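Local coordinates for protein EmrA (Aquifex aeolicus, PDB 4TKO) that serves as the periplasmic adaptor of a major facilitator superfamily multidrug efflux pump, probably helping to carry toxic compounds out of the cell, at residues A[29-34]-A[49-54]; A[55-60]-A[215-220]; A[220-225]-A[245-250]; A[39-44]-A[227-232]; A[23-28]-A[239-244]. All blocks are in the same frame, centred on the assembly; numbering follows the deposited sequence.

Contact 1 of 5, residues A[29-34]-A[49-54]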
# COMPACT_ATOMS: atom_id res chain seq x y z
N GLY A 29 26.93 -1.77 1.37
CA GLY A 29 27.13 -2.62 2.52
C GLY A 29 28.47 -3.30 2.50
O GLY A 29 29.27 -3.04 1.61
N LYS A 30 28.71 -4.16 3.49
CA LYS A 30 29.98 -4.89 3.63
C LYS A 30 29.82 -6.30 3.08
O LYS A 30 28.95 -7.05 3.53
CB LYS A 30 30.41 -4.96 5.11
CG LYS A 30 31.78 -5.59 5.31
CD LYS A 30 32.18 -5.71 6.77
CE LYS A 30 33.62 -5.25 6.99
NZ LYS A 30 33.64 -3.77 7.28
N VAL A 31 30.65 -6.66 2.11
CA VAL A 31 30.58 -8.02 1.58
C VAL A 31 30.98 -9.01 2.65
O VAL A 31 32.05 -8.89 3.24
CB VAL A 31 31.51 -8.23 0.38
CG1 VAL A 31 31.42 -9.67 -0.08
CG2 VAL A 31 31.16 -7.27 -0.73
N ILE A 32 30.14 -10.00 2.90
CA ILE A 32 30.52 -11.01 3.90
C ILE A 32 30.67 -12.43 3.36
O ILE A 32 31.18 -13.29 4.06
CB ILE A 32 29.54 -11.05 5.07
CG1 ILE A 32 28.15 -11.48 4.61
CG2 ILE A 32 29.52 -9.72 5.77
CD1 ILE A 32 27.16 -11.54 5.74
N GLU A 33 30.22 -12.67 2.13
CA GLU A 33 30.29 -13.99 1.51
C GLU A 33 30.38 -13.88 -0.01
O GLU A 33 29.68 -13.07 -0.62
CB GLU A 33 29.08 -14.83 1.88
CG GLU A 33 28.91 -15.08 3.36
CD GLU A 33 29.97 -16.02 3.89
OE1 GLU A 33 30.71 -16.63 3.07
OE2 GLU A 33 30.07 -16.14 5.13
N VAL A 34 31.24 -14.69 -0.61
CA VAL A 34 31.34 -14.77 -2.06
C VAL A 34 31.09 -16.21 -2.52
O VAL A 34 31.85 -17.11 -2.19
CB VAL A 34 32.70 -14.30 -2.55
CG1 VAL A 34 32.74 -14.31 -4.07
CG2 VAL A 34 32.97 -12.90 -2.04
N ALA A 49 26.97 -13.41 -4.40
CA ALA A 49 27.62 -12.83 -3.23
C ALA A 49 26.59 -12.23 -2.29
O ALA A 49 25.42 -12.11 -2.65
CB ALA A 49 28.59 -11.79 -3.66
N LYS A 50 27.01 -11.83 -1.10
CA LYS A 50 26.05 -11.40 -0.11
C LYS A 50 26.62 -10.33 0.80
O LYS A 50 27.80 -10.38 1.15
CB LYS A 50 25.58 -12.61 0.70
CG LYS A 50 24.76 -12.30 1.93
CD LYS A 50 25.15 -13.24 3.07
CE LYS A 50 23.92 -13.69 3.86
NZ LYS A 50 23.10 -14.67 3.08
N LEU A 51 25.80 -9.35 1.16
CA LEU A 51 26.20 -8.29 2.08
C LEU A 51 25.70 -8.57 3.50
O LEU A 51 24.75 -9.32 3.70
CB LEU A 51 25.70 -6.94 1.61
CG LEU A 51 26.12 -6.44 0.21
CD1 LEU A 51 25.53 -5.07 -0.10
CD2 LEU A 51 27.64 -6.39 0.07
N ASP A 52 26.37 -7.99 4.48
CA ASP A 52 25.90 -8.03 5.86
C ASP A 52 24.62 -7.19 6.02
O ASP A 52 24.65 -5.98 5.83
CB ASP A 52 27.00 -7.52 6.79
CG ASP A 52 26.57 -7.46 8.25
OD1 ASP A 52 25.66 -8.22 8.63
OD2 ASP A 52 27.18 -6.67 9.02
N PRO A 53 23.50 -7.82 6.40
CA PRO A 53 22.22 -7.11 6.38
C PRO A 53 21.78 -6.49 7.70
O PRO A 53 20.72 -5.88 7.72
CB PRO A 53 21.24 -8.21 6.00
CG PRO A 53 21.80 -9.41 6.71
CD PRO A 53 23.31 -9.24 6.75
N THR A 54 22.55 -6.65 8.77
CA THR A 54 22.05 -6.31 10.09
C THR A 54 21.48 -4.88 10.12
O THR A 54 20.38 -4.65 10.62
CB THR A 54 23.14 -6.48 11.17
OG1 THR A 54 24.35 -5.86 10.76
CG2 THR A 54 23.41 -7.95 11.39
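Ile-32 leans across to segment 49-54 so that its two branches reach two successive places on it. With CG1 held between the backbone N and the carbonyl carbon (chi1 64°), CD1 reaches the CD of Lys-50 at 3.7 Å, while CG2 rests on the CB of Asp-52 at 3.5 Å. A branched, wholly apolar residue suits this place because it can meet both. Beyond it, Glu-33 and Lys-50 run side by side and point the same way, touching through their methylenes, with CG of Glu-33 4.2 Å from CD of Lys-50. Val-31 and Leu-51 start out divergent, yet the leucine bends back until its CD2 meets CG2 of Val-31 at 3.7 Å. Its CD1 lies against Gly-29, whose backbone angles would press any CB into the preceding carbonyl.

A classic beta bulge shifts the register by one residue: Ile-32 and Glu-33 both face Lys-50, whose O takes a 2.9 Å bond from Ile-32 N and a weak one from Glu-33 N. Asp-52 N closes the ladder on Lys-30 O at 2.9 Å.

Within the barrel-sandwich hybrid these are the two central strands of a four-stranded antiparallel sheet, flanked by strand 221-223 beside 47-51 and strand 240-241 beside 29-34. Just beyond Asp-52, helix 54-68 begins.

Contact 2 of 5, residues A[55-60]-A[215-220]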
# COMPACT_ATOMS: atom_id res chain seq x y z
N TYR A 55 22.20 -3.94 9.54
CA TYR A 55 21.76 -2.54 9.51
C TYR A 55 20.38 -2.36 8.89
O TYR A 55 19.52 -1.71 9.47
CB TYR A 55 22.77 -1.69 8.76
CG TYR A 55 22.45 -0.22 8.74
CD1 TYR A 55 21.43 0.29 7.94
CD2 TYR A 55 23.19 0.67 9.51
CE1 TYR A 55 21.15 1.65 7.92
CE2 TYR A 55 22.91 2.03 9.49
CZ TYR A 55 21.90 2.51 8.70
OH TYR A 55 21.64 3.86 8.70
N TYR A 56 20.18 -2.93 7.71
CA TYR A 56 18.91 -2.81 7.02
C TYR A 56 17.81 -3.52 7.79
O TYR A 56 16.63 -3.15 7.69
CB TYR A 56 19.01 -3.35 5.59
CG TYR A 56 19.92 -2.52 4.70
CD1 TYR A 56 19.74 -1.15 4.59
CD2 TYR A 56 20.98 -3.09 4.01
CE1 TYR A 56 20.58 -0.38 3.80
CE2 TYR A 56 21.82 -2.32 3.20
CZ TYR A 56 21.61 -0.97 3.10
OH TYR A 56 22.43 -0.20 2.32
N GLU A 57 18.19 -4.54 8.56
CA GLU A 57 17.21 -5.28 9.34
C GLU A 57 16.83 -4.54 10.61
O GLU A 57 15.70 -4.61 11.08
CB GLU A 57 17.73 -6.67 9.67
CG GLU A 57 17.61 -7.60 8.49
CD GLU A 57 18.18 -8.98 8.76
OE1 GLU A 57 19.16 -9.09 9.53
OE2 GLU A 57 17.65 -9.96 8.18
N LEU A 58 17.79 -3.81 11.17
CA LEU A 58 17.50 -2.94 12.29
C LEU A 58 16.54 -1.85 11.82
O LEU A 58 15.50 -1.60 12.44
CB LEU A 58 18.78 -2.32 12.86
CG LEU A 58 18.55 -1.39 14.05
CD1 LEU A 58 18.26 -2.20 15.32
CD2 LEU A 58 19.70 -0.43 14.26
N GLU A 59 16.90 -1.20 10.72
CA GLU A 59 16.10 -0.15 10.12
C GLU A 59 14.65 -0.59 9.94
O GLU A 59 13.73 0.18 10.20
CB GLU A 59 16.69 0.28 8.78
CG GLU A 59 15.91 1.36 8.05
CD GLU A 59 16.37 1.54 6.60
OE1 GLU A 59 16.20 0.60 5.80
OE2 GLU A 59 16.91 2.63 6.27
N LYS A 60 14.45 -1.82 9.51
CA LYS A 60 13.11 -2.34 9.32
C LYS A 60 12.42 -2.52 10.66
O LYS A 60 11.25 -2.17 10.82
CB LYS A 60 13.13 -3.68 8.57
CG LYS A 60 11.79 -4.39 8.52
CD LYS A 60 11.90 -5.75 7.87
CE LYS A 60 10.65 -6.59 8.09
NZ LYS A 60 10.87 -8.04 7.83
N GLN A 215 12.88 -4.59 1.01
CA GLN A 215 13.52 -4.68 -0.29
C GLN A 215 15.02 -4.54 -0.12
O GLN A 215 15.78 -5.35 -0.64
CB GLN A 215 13.01 -3.62 -1.26
CG GLN A 215 12.14 -4.21 -2.36
CD GLN A 215 12.83 -5.34 -3.10
OE1 GLN A 215 14.00 -5.24 -3.44
NE2 GLN A 215 12.09 -6.43 -3.36
N LYS A 216 15.43 -3.53 0.64
CA LYS A 216 16.84 -3.31 0.87
C LYS A 216 17.48 -4.58 1.45
O LYS A 216 18.59 -4.95 1.07
CB LYS A 216 17.06 -2.11 1.80
CG LYS A 216 16.45 -0.82 1.27
CD LYS A 216 16.83 0.40 2.10
CE LYS A 216 16.06 1.63 1.59
NZ LYS A 216 15.88 2.70 2.62
N ILE A 217 16.75 -5.26 2.32
CA ILE A 217 17.25 -6.48 2.93
C ILE A 217 17.41 -7.57 1.88
O ILE A 217 18.42 -8.26 1.83
CB ILE A 217 16.31 -6.96 4.06
CG1 ILE A 217 16.37 -5.99 5.24
CG2 ILE A 217 16.70 -8.35 4.53
CD1 ILE A 217 15.22 -6.13 6.19
N LYS A 218 16.41 -7.71 1.03
CA LYS A 218 16.46 -8.69 -0.05
C LYS A 218 17.57 -8.35 -1.06
O LYS A 218 18.18 -9.24 -1.65
CB LYS A 218 15.08 -8.78 -0.73
CG LYS A 218 15.02 -9.70 -1.94
CD LYS A 218 13.60 -9.85 -2.45
CE LYS A 218 13.58 -10.26 -3.92
NZ LYS A 218 14.23 -9.23 -4.80
N ASP A 219 17.84 -7.06 -1.24
CA ASP A 219 18.87 -6.63 -2.19
C ASP A 219 20.29 -6.85 -1.70
O ASP A 219 21.26 -6.52 -2.41
CB ASP A 219 18.69 -5.15 -2.54
CG ASP A 219 17.50 -4.90 -3.45
OD1 ASP A 219 17.20 -5.78 -4.30
OD2 ASP A 219 16.88 -3.81 -3.31
N THR A 220 20.43 -7.39 -0.49
CA THR A 220 21.77 -7.63 0.04
C THR A 220 22.32 -8.92 -0.55
O THR A 220 23.52 -9.19 -0.42
CB THR A 220 21.80 -7.69 1.57
OG1 THR A 220 20.88 -8.68 2.03
CG2 THR A 220 21.44 -6.33 2.17
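This is the root of the helical hairpin, where helix 54-68 leaves the beta domain and helix 202-218 returns to it. The backbones come nearest at Tyr-56 and Ile-217, and CB of the tyrosine meets CG1 of the isoleucine at 3.7 Å. The isoleucine's far end does the wider work: CD1 sits 3.6 Å from the backbone O of Tyr-56, and it also touches CG of Glu-57 and, at 3.7 Å, CD of Lys-60. A long branched side chain suits this place, since it reaches over a full turn of the opposing helix. Glu-57 and Lys-60 meet it mainly through their methylenes, and the ammonium of Lys-60 pairs instead with Glu-214.

Coiled coils are predicted to run on from here along both arms, as in other membrane fusion proteins. CG of Tyr-56 is anti to the carbonyl carbon (chi1 -67°), which turns one ring face to Lys-216. CB of the lysine stands 4.3 Å from the ring centroid in a CH-pi contact, offset toward the rim. From there the extended lysine chain crosses Glu-59 at about a right angle, its NZ making a long salt bridge of 3.8 Å to Glu-59 OE2. Just past the end of helix 202-218, CG2 of Thr-220 approaches CD2 of Tyr-56 at 3.8 Å. The backbone N of Thr-220 donates to Ile-217 O, while the tyrosine hydroxyl bonds Ser-28 O in the beta domain.

Contact 3 of 5, residues A[220-225]-A[245-250]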
# COMPACT_ATOMS: atom_id res chain seq x y z
N THR A 220 20.43 -7.39 -0.49
CA THR A 220 21.77 -7.63 0.04
C THR A 220 22.32 -8.92 -0.55
O THR A 220 23.52 -9.19 -0.42
CB THR A 220 21.80 -7.69 1.57
OG1 THR A 220 20.88 -8.68 2.03
CG2 THR A 220 21.44 -6.33 2.17
N VAL A 221 21.48 -9.70 -1.20
CA VAL A 221 22.00 -10.83 -1.95
C VAL A 221 22.03 -10.54 -3.44
O VAL A 221 21.01 -10.35 -4.07
CB VAL A 221 21.20 -12.12 -1.70
CG1 VAL A 221 21.82 -13.26 -2.49
CG2 VAL A 221 21.18 -12.46 -0.22
N LEU A 222 23.23 -10.51 -3.98
CA LEU A 222 23.44 -10.34 -5.41
C LEU A 222 23.12 -11.61 -6.21
O LEU A 222 23.88 -12.57 -6.19
CB LEU A 222 24.90 -9.93 -5.64
CG LEU A 222 25.31 -9.72 -7.09
CD1 LEU A 222 24.33 -8.79 -7.80
CD2 LEU A 222 26.70 -9.15 -7.14
N ILE A 223 22.00 -11.62 -6.93
CA ILE A 223 21.67 -12.81 -7.72
C ILE A 223 21.88 -12.53 -9.19
O ILE A 223 21.84 -11.38 -9.62
CB ILE A 223 20.22 -13.30 -7.48
CG1 ILE A 223 19.21 -12.42 -8.19
CG2 ILE A 223 19.91 -13.36 -6.00
CD1 ILE A 223 17.80 -12.93 -8.08
N ALA A 224 22.11 -13.59 -9.97
CA ALA A 224 22.44 -13.46 -11.38
C ALA A 224 21.21 -13.21 -12.25
O ALA A 224 20.22 -13.95 -12.16
CB ALA A 224 23.19 -14.69 -11.87
N PRO A 225 21.26 -12.17 -13.09
CA PRO A 225 20.16 -11.70 -13.95
C PRO A 225 19.94 -12.57 -15.18
O PRO A 225 18.88 -12.53 -15.80
CB PRO A 225 20.61 -10.30 -14.36
CG PRO A 225 22.12 -10.38 -14.35
CD PRO A 225 22.46 -11.31 -13.20
N GLN A 245 27.93 -0.19 -7.74
CA GLN A 245 29.33 -0.40 -7.99
C GLN A 245 29.59 -1.82 -8.36
O GLN A 245 29.20 -2.70 -7.66
CB GLN A 245 30.07 -0.08 -6.72
CG GLN A 245 31.50 -0.55 -6.65
CD GLN A 245 32.11 -0.44 -5.28
OE1 GLN A 245 31.51 0.08 -4.40
NE2 GLN A 245 33.29 -0.91 -5.12
N PRO A 246 30.27 -2.02 -9.46
CA PRO A 246 30.50 -3.32 -10.10
C PRO A 246 31.15 -4.36 -9.16
O PRO A 246 32.19 -4.12 -8.55
CB PRO A 246 31.45 -2.98 -11.25
CG PRO A 246 31.19 -1.55 -11.54
CD PRO A 246 30.95 -0.94 -10.19
N ALA A 247 30.51 -5.51 -9.06
CA ALA A 247 30.97 -6.62 -8.24
C ALA A 247 31.51 -7.76 -9.11
O ALA A 247 32.58 -8.31 -8.82
CB ALA A 247 29.84 -7.12 -7.34
N PHE A 248 30.76 -8.14 -10.15
CA PHE A 248 31.23 -9.11 -11.14
C PHE A 248 30.97 -8.62 -12.54
O PHE A 248 30.19 -7.68 -12.77
CB PHE A 248 30.53 -10.48 -10.99
CG PHE A 248 30.61 -11.06 -9.61
CD1 PHE A 248 29.78 -10.61 -8.60
CD2 PHE A 248 31.51 -12.08 -9.34
CE1 PHE A 248 29.86 -11.15 -7.34
CE2 PHE A 248 31.59 -12.62 -8.07
CZ PHE A 248 30.76 -12.17 -7.08
N ALA A 249 31.63 -9.27 -13.49
CA ALA A 249 31.24 -9.18 -14.89
C ALA A 249 30.69 -10.53 -15.36
O ALA A 249 31.30 -11.57 -15.12
CB ALA A 249 32.40 -8.74 -15.73
N LEU A 250 29.53 -10.52 -16.00
CA LEU A 250 28.91 -11.75 -16.48
C LEU A 250 28.86 -11.75 -17.99
O LEU A 250 28.44 -10.78 -18.60
CB LEU A 250 27.51 -11.91 -15.93
CG LEU A 250 27.09 -13.36 -15.73
CD1 LEU A 250 28.04 -14.04 -14.79
CD2 LEU A 250 25.68 -13.41 -15.18
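Leu-222 overlaps Phe-248 and Ala-247 with a single methyl, its CD2 reaching CB of Ala-247 at 3.7 Å. The same methyl meets the phenylalanine near the plane of its ring, abutting the edge. This is sheet-on-sheet packing inside the barrel-sandwich hybrid, the lipoyl-like domain of the adaptor. Strand 221-223 is an outer strand of the four-stranded sheet, whereas strand 246-251 belongs to the larger antiparallel sheet. No hydrogen bond links them. The nearest CA atoms, those of Ala-224 and Leu-250, are 8.4 Å apart, a separation filled by side chains.

Residue choice follows from this. CG of Leu-222 is anti to the backbone N (chi1 180°), which extends the side chain toward segment 245-250 and brings CD2 into contact. Ala-247 is small enough to accept that methyl close to its own backbone. It stands next to Phe-248 in a classic beta bulge opposite Leu-23, and both point toward Leu-222, an irregularity that puts two consecutive side chains into the same core. The large ring of Phe-248 spreads further, touching Leu-48, Ala-49 and Val-230, while Leu-222 also touches Phe-25.

Farther along, Leu-250 takes over. Its CD2 rests 4.3 Å from CB of Ala-224, and the small alanine lets the two segments come near each other here as the chain turns into the exposed Pro-225. There the proline ring offers its CD to the same CD2 of Leu-250, again at 4.3 Å.

Contact 4 of 5, residues A[39-44]-A[227-232]; sequences GDYVKR and DGVVAK
Gly-39 begins the ladder, its N donating to Val-230 O at 2.8 Å. Its phi is positive (90°), and with these angles a CB would collide with the preceding carbonyl, so glycine fits the turn. Asp-40 follows, accepting Val-230 N on its backbone O at 2.8 Å; its carboxylate bonds Asp-37 N, within the same turn.

Tyr-41 and Val-229 form a non-hydrogen-bonded pair with both side chains on one face of the sheet. With CG anti to the backbone N (chi1 -171°), the ring lies over the neighbouring strand: Gly-228 O sits above one face, CG1 of Val-229 meets CD1 at the edge, and the hydroxyl reaches CB of Asp-227 at 3.6 Å. Val-42 and Gly-228 are the hydrogen-bonded pair, Val-42 N reaching Gly-228 O at 2.8 Å and Gly-228 N returning to Val-42 O at 3.0 Å. Gly-228 has no side chain on the face where Val-42 lies. On that side CG2 of Val-42 touches CG2 of Val-230, near Leu-250, an apolar patch turned inward.

Lys-43 draws its chain past Asp-227, though its NZ stays 4.3 Å from OD1, beyond a salt bridge. Arg-44 finishes the segment through its backbone: N meets Asp-227 OD1 at 3.0 Å, from above the carboxylate plane. Such an antiparallel pairing at the edge of the larger sheet, joining chain from before and after an inserted helical hairpin, is characteristic of the barrel-sandwich hybrid of membrane fusion proteins.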
# COMPACT_ATOMS: atom_id res chain seq x y z
N GLY A 39 35.50 -17.42 -13.68
CA GLY A 39 35.37 -18.69 -14.36
C GLY A 39 34.13 -19.53 -14.09
O GLY A 39 33.86 -20.48 -14.82
N ASP A 40 33.36 -19.21 -13.05
CA ASP A 40 32.17 -20.02 -12.77
C ASP A 40 31.06 -19.77 -13.78
O ASP A 40 30.84 -18.64 -14.21
CB ASP A 40 31.63 -19.75 -11.37
CG ASP A 40 32.51 -20.35 -10.29
OD1 ASP A 40 33.34 -21.21 -10.66
OD2 ASP A 40 32.38 -19.96 -9.10
N TYR A 41 30.39 -20.85 -14.17
CA TYR A 41 29.14 -20.75 -14.91
C TYR A 41 28.02 -20.60 -13.90
O TYR A 41 28.00 -21.30 -12.87
CB TYR A 41 28.89 -21.97 -15.79
CG TYR A 41 27.72 -21.81 -16.73
CD1 TYR A 41 27.88 -21.18 -17.96
CD2 TYR A 41 26.46 -22.26 -16.39
CE1 TYR A 41 26.80 -21.01 -18.82
CE2 TYR A 41 25.38 -22.11 -17.24
CZ TYR A 41 25.55 -21.49 -18.46
OH TYR A 41 24.48 -21.34 -19.32
N VAL A 42 27.10 -19.67 -14.16
CA VAL A 42 26.02 -19.45 -13.22
C VAL A 42 24.69 -19.33 -13.91
O VAL A 42 24.57 -18.80 -15.02
CB VAL A 42 26.25 -18.19 -12.35
CG1 VAL A 42 27.26 -18.50 -11.26
CG2 VAL A 42 26.71 -17.03 -13.19
N LYS A 43 23.68 -19.86 -13.23
CA LYS A 43 22.34 -19.95 -13.76
C LYS A 43 21.55 -18.75 -13.24
O LYS A 43 21.71 -18.34 -12.08
CB LYS A 43 21.70 -21.28 -13.33
CG LYS A 43 20.75 -21.90 -14.36
CD LYS A 43 21.48 -22.55 -15.52
CE LYS A 43 20.47 -23.18 -16.51
NZ LYS A 43 21.13 -24.03 -17.56
N ARG A 44 20.73 -18.18 -14.11
CA ARG A 44 19.84 -17.09 -13.74
C ARG A 44 19.15 -17.37 -12.42
O ARG A 44 18.39 -18.34 -12.31
CB ARG A 44 18.81 -16.85 -14.85
CG ARG A 44 17.67 -15.97 -14.44
CD ARG A 44 16.80 -15.55 -15.64
NE ARG A 44 16.07 -16.66 -16.25
CZ ARG A 44 15.03 -17.26 -15.68
NH1 ARG A 44 14.61 -16.86 -14.48
NH2 ARG A 44 14.41 -18.27 -16.30
N ASP A 227 21.73 -16.41 -17.35
CA ASP A 227 22.75 -17.48 -17.41
C ASP A 227 24.01 -16.90 -18.02
O ASP A 227 23.93 -16.14 -18.98
CB ASP A 227 22.26 -18.68 -18.23
CG ASP A 227 20.92 -19.22 -17.76
OD1 ASP A 227 20.87 -19.80 -16.66
OD2 ASP A 227 19.92 -19.07 -18.50
N GLY A 228 25.17 -17.27 -17.50
CA GLY A 228 26.41 -16.72 -18.02
C GLY A 228 27.63 -17.19 -17.25
O GLY A 228 27.50 -18.00 -16.32
N VAL A 229 28.81 -16.71 -17.64
CA VAL A 229 30.01 -17.11 -16.92
C VAL A 229 30.69 -15.89 -16.31
O VAL A 229 30.68 -14.80 -16.90
CB VAL A 229 31.01 -17.88 -17.84
CG1 VAL A 229 30.25 -18.86 -18.70
CG2 VAL A 229 31.75 -16.94 -18.72
N VAL A 230 31.27 -16.07 -15.13
CA VAL A 230 31.86 -14.95 -14.42
C VAL A 230 33.19 -14.58 -15.05
O VAL A 230 34.18 -15.30 -14.93
CB VAL A 230 32.07 -15.24 -12.94
CG1 VAL A 230 32.61 -14.02 -12.25
CG2 VAL A 230 30.75 -15.64 -12.32
N ALA A 231 33.19 -13.44 -15.72
CA ALA A 231 34.33 -12.95 -16.47
C ALA A 231 35.32 -12.20 -15.60
O ALA A 231 36.51 -12.16 -15.92
CB ALA A 231 33.84 -12.05 -17.61
N LYS A 232 34.83 -11.59 -14.52
CA LYS A 232 35.66 -10.85 -13.57
C LYS A 232 35.00 -10.80 -12.21
O LYS A 232 33.77 -10.85 -12.10
CB LYS A 232 35.94 -9.42 -14.07
CG LYS A 232 36.71 -9.34 -15.38
CD LYS A 232 38.05 -8.60 -15.24
CE LYS A 232 39.03 -8.93 -16.38
NZ LYS A 232 39.80 -10.19 -16.10

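Contact 5 of 5, residues A[23-28]-A[239-244]; sequences LSFRVS and DVVRAG
Gly-244 and Phe-25 supply the one hydrogen bond between these segments. Gly-244 N points at Phe-25 O from 2.8 Å, the bond almost in line with the carbonyl (C=O...N angle 174°). Ala-243 CA, 3.5 Å from the same Phe-25 O, also makes a CA-H...O contact there. Gly-244 takes a positive phi (83°), which glycine adopts readily, and its lack of a side chain lets CB and OG of Ser-24 settle over its backbone.

Apolar packing is carried by Phe-25 and Val-241, whose side chains cross at about a right angle, with CD1 of the ring 4.0 Å from CG2 of the valine. The ring is directed into the core beside Ala-49 and Leu-51, a buried place suited to a large aromatic, and Val-241 also touches Leu-51. Here segment 23-28 leaves the long strand 7-24 of one sheet and heads for strand 29-34 of the other, while segment 239-244 makes the return from strand 240-241 toward strand 246-251; the pair thus bridges the two sheets of the barrel-sandwich hybrid.

The remaining contacts are backbone-to-side-chain van der Waals ones. Ala-243 CB lies 3.6 Å from Arg-26 O, the small methyl packing on the carbonyl, and Ser-28 CB rests on the carbonyl of Val-241. Two polar groups find partners outside the pair: the Arg-26 side chain reaches out to a salt bridge with Asp-219 beyond helix 202-218, and the backbone N of Arg-242 donates to Gln-245 OE1.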
# COMPACT_ATOMS: atom_id res chain seq x y z
N LEU A 23 27.63 -6.48 -12.81
CA LEU A 23 26.60 -6.65 -11.78
C LEU A 23 26.94 -5.87 -10.53
O LEU A 23 28.09 -5.75 -10.14
CB LEU A 23 26.43 -8.12 -11.39
CG LEU A 23 26.27 -9.04 -12.59
CD1 LEU A 23 26.09 -10.46 -12.11
CD2 LEU A 23 25.11 -8.56 -13.43
N SER A 24 25.90 -5.37 -9.87
CA SER A 24 26.10 -4.56 -8.69
C SER A 24 25.01 -4.87 -7.66
O SER A 24 24.00 -5.46 -7.99
CB SER A 24 26.11 -3.09 -9.09
OG SER A 24 24.79 -2.68 -9.39
N PHE A 25 25.23 -4.48 -6.41
CA PHE A 25 24.18 -4.49 -5.40
C PHE A 25 23.35 -3.21 -5.55
O PHE A 25 23.89 -2.16 -5.95
CB PHE A 25 24.77 -4.58 -3.98
CG PHE A 25 25.54 -5.85 -3.70
CD1 PHE A 25 26.86 -5.97 -4.06
CD2 PHE A 25 24.93 -6.92 -3.03
CE1 PHE A 25 27.58 -7.14 -3.81
CE2 PHE A 25 25.63 -8.08 -2.77
CZ PHE A 25 26.95 -8.20 -3.15
N ARG A 26 22.05 -3.28 -5.25
CA ARG A 26 21.19 -2.10 -5.33
C ARG A 26 21.27 -1.29 -4.04
O ARG A 26 20.75 -0.19 -3.95
CB ARG A 26 19.75 -2.49 -5.65
CG ARG A 26 19.61 -3.38 -6.90
CD ARG A 26 18.17 -3.71 -7.21
NE ARG A 26 17.34 -2.50 -7.19
CZ ARG A 26 16.16 -2.42 -6.57
NH1 ARG A 26 15.66 -3.47 -5.93
NH2 ARG A 26 15.47 -1.28 -6.59
N VAL A 27 21.96 -1.84 -3.06
CA VAL A 27 22.25 -1.12 -1.82
C VAL A 27 23.75 -1.23 -1.51
O VAL A 27 24.46 -2.09 -2.05
CB VAL A 27 21.44 -1.67 -0.61
CG1 VAL A 27 19.96 -1.48 -0.83
CG2 VAL A 27 21.74 -3.13 -0.38
N SER A 28 24.23 -0.37 -0.62
CA SER A 28 25.60 -0.46 -0.18
C SER A 28 25.71 -1.35 1.05
O SER A 28 24.72 -1.65 1.70
CB SER A 28 26.16 0.94 0.11
OG SER A 28 25.52 1.51 1.23
N ASP A 239 35.15 -6.23 1.79
CA ASP A 239 35.17 -4.95 1.08
C ASP A 239 33.86 -4.19 1.32
O ASP A 239 32.79 -4.81 1.42
CB ASP A 239 35.40 -5.17 -0.43
CG ASP A 239 36.81 -5.74 -0.75
OD1 ASP A 239 37.73 -5.64 0.09
OD2 ASP A 239 36.99 -6.26 -1.88
N VAL A 240 33.92 -2.87 1.47
CA VAL A 240 32.68 -2.08 1.54
C VAL A 240 32.34 -1.59 0.14
O VAL A 240 33.09 -0.83 -0.46
CB VAL A 240 32.76 -0.82 2.45
CG1 VAL A 240 31.50 -0.01 2.29
CG2 VAL A 240 32.91 -1.19 3.89
N VAL A 241 31.21 -2.03 -0.39
CA VAL A 241 30.82 -1.56 -1.70
C VAL A 241 29.70 -0.53 -1.62
O VAL A 241 29.00 -0.40 -0.60
CB VAL A 241 30.36 -2.70 -2.60
CG1 VAL A 241 31.43 -3.73 -2.71
CG2 VAL A 241 29.09 -3.33 -2.04
N ARG A 242 29.47 0.15 -2.72
CA ARG A 242 28.40 1.08 -2.82
C ARG A 242 27.34 0.58 -3.74
O ARG A 242 27.57 -0.28 -4.51
CB ARG A 242 28.92 2.35 -3.38
CG ARG A 242 29.78 3.08 -2.41
CD ARG A 242 30.46 4.20 -3.12
NE ARG A 242 30.94 5.18 -2.18
CZ ARG A 242 32.00 5.92 -2.39
NH1 ARG A 242 32.67 5.78 -3.51
NH2 ARG A 242 32.40 6.79 -1.50
N ALA A 243 26.17 1.13 -3.65
CA ALA A 243 25.10 0.79 -4.58
C ALA A 243 25.52 1.08 -6.02
O ALA A 243 26.00 2.18 -6.33
CB ALA A 243 23.89 1.53 -4.27
N GLY A 244 25.35 0.07 -6.88
CA GLY A 244 25.62 0.19 -8.29
C GLY A 244 27.06 0.02 -8.70
O GLY A 244 27.37 0.01 -9.89

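Contacts 1, 3, 4 and 5 gather in the barrel-sandwich hybrid, with centres 9 to 19 Å apart; contact 2 stands at the edge toward the coiled coil, about 26 Å from the centre of contact 4. Contact 1 pairs the middle strands of the four-stranded sheet, contact 4 forms an edge of the larger sheet, and contacts 3 and 5 connect the two. Thr-220 is shared by contacts 2 and 3, joining the returning helix to the beta core. Along the chain, contact 2 is nested inside the loops closed by contacts 4 and 5, so the long hairpin is an insertion between two halves of one compact domain.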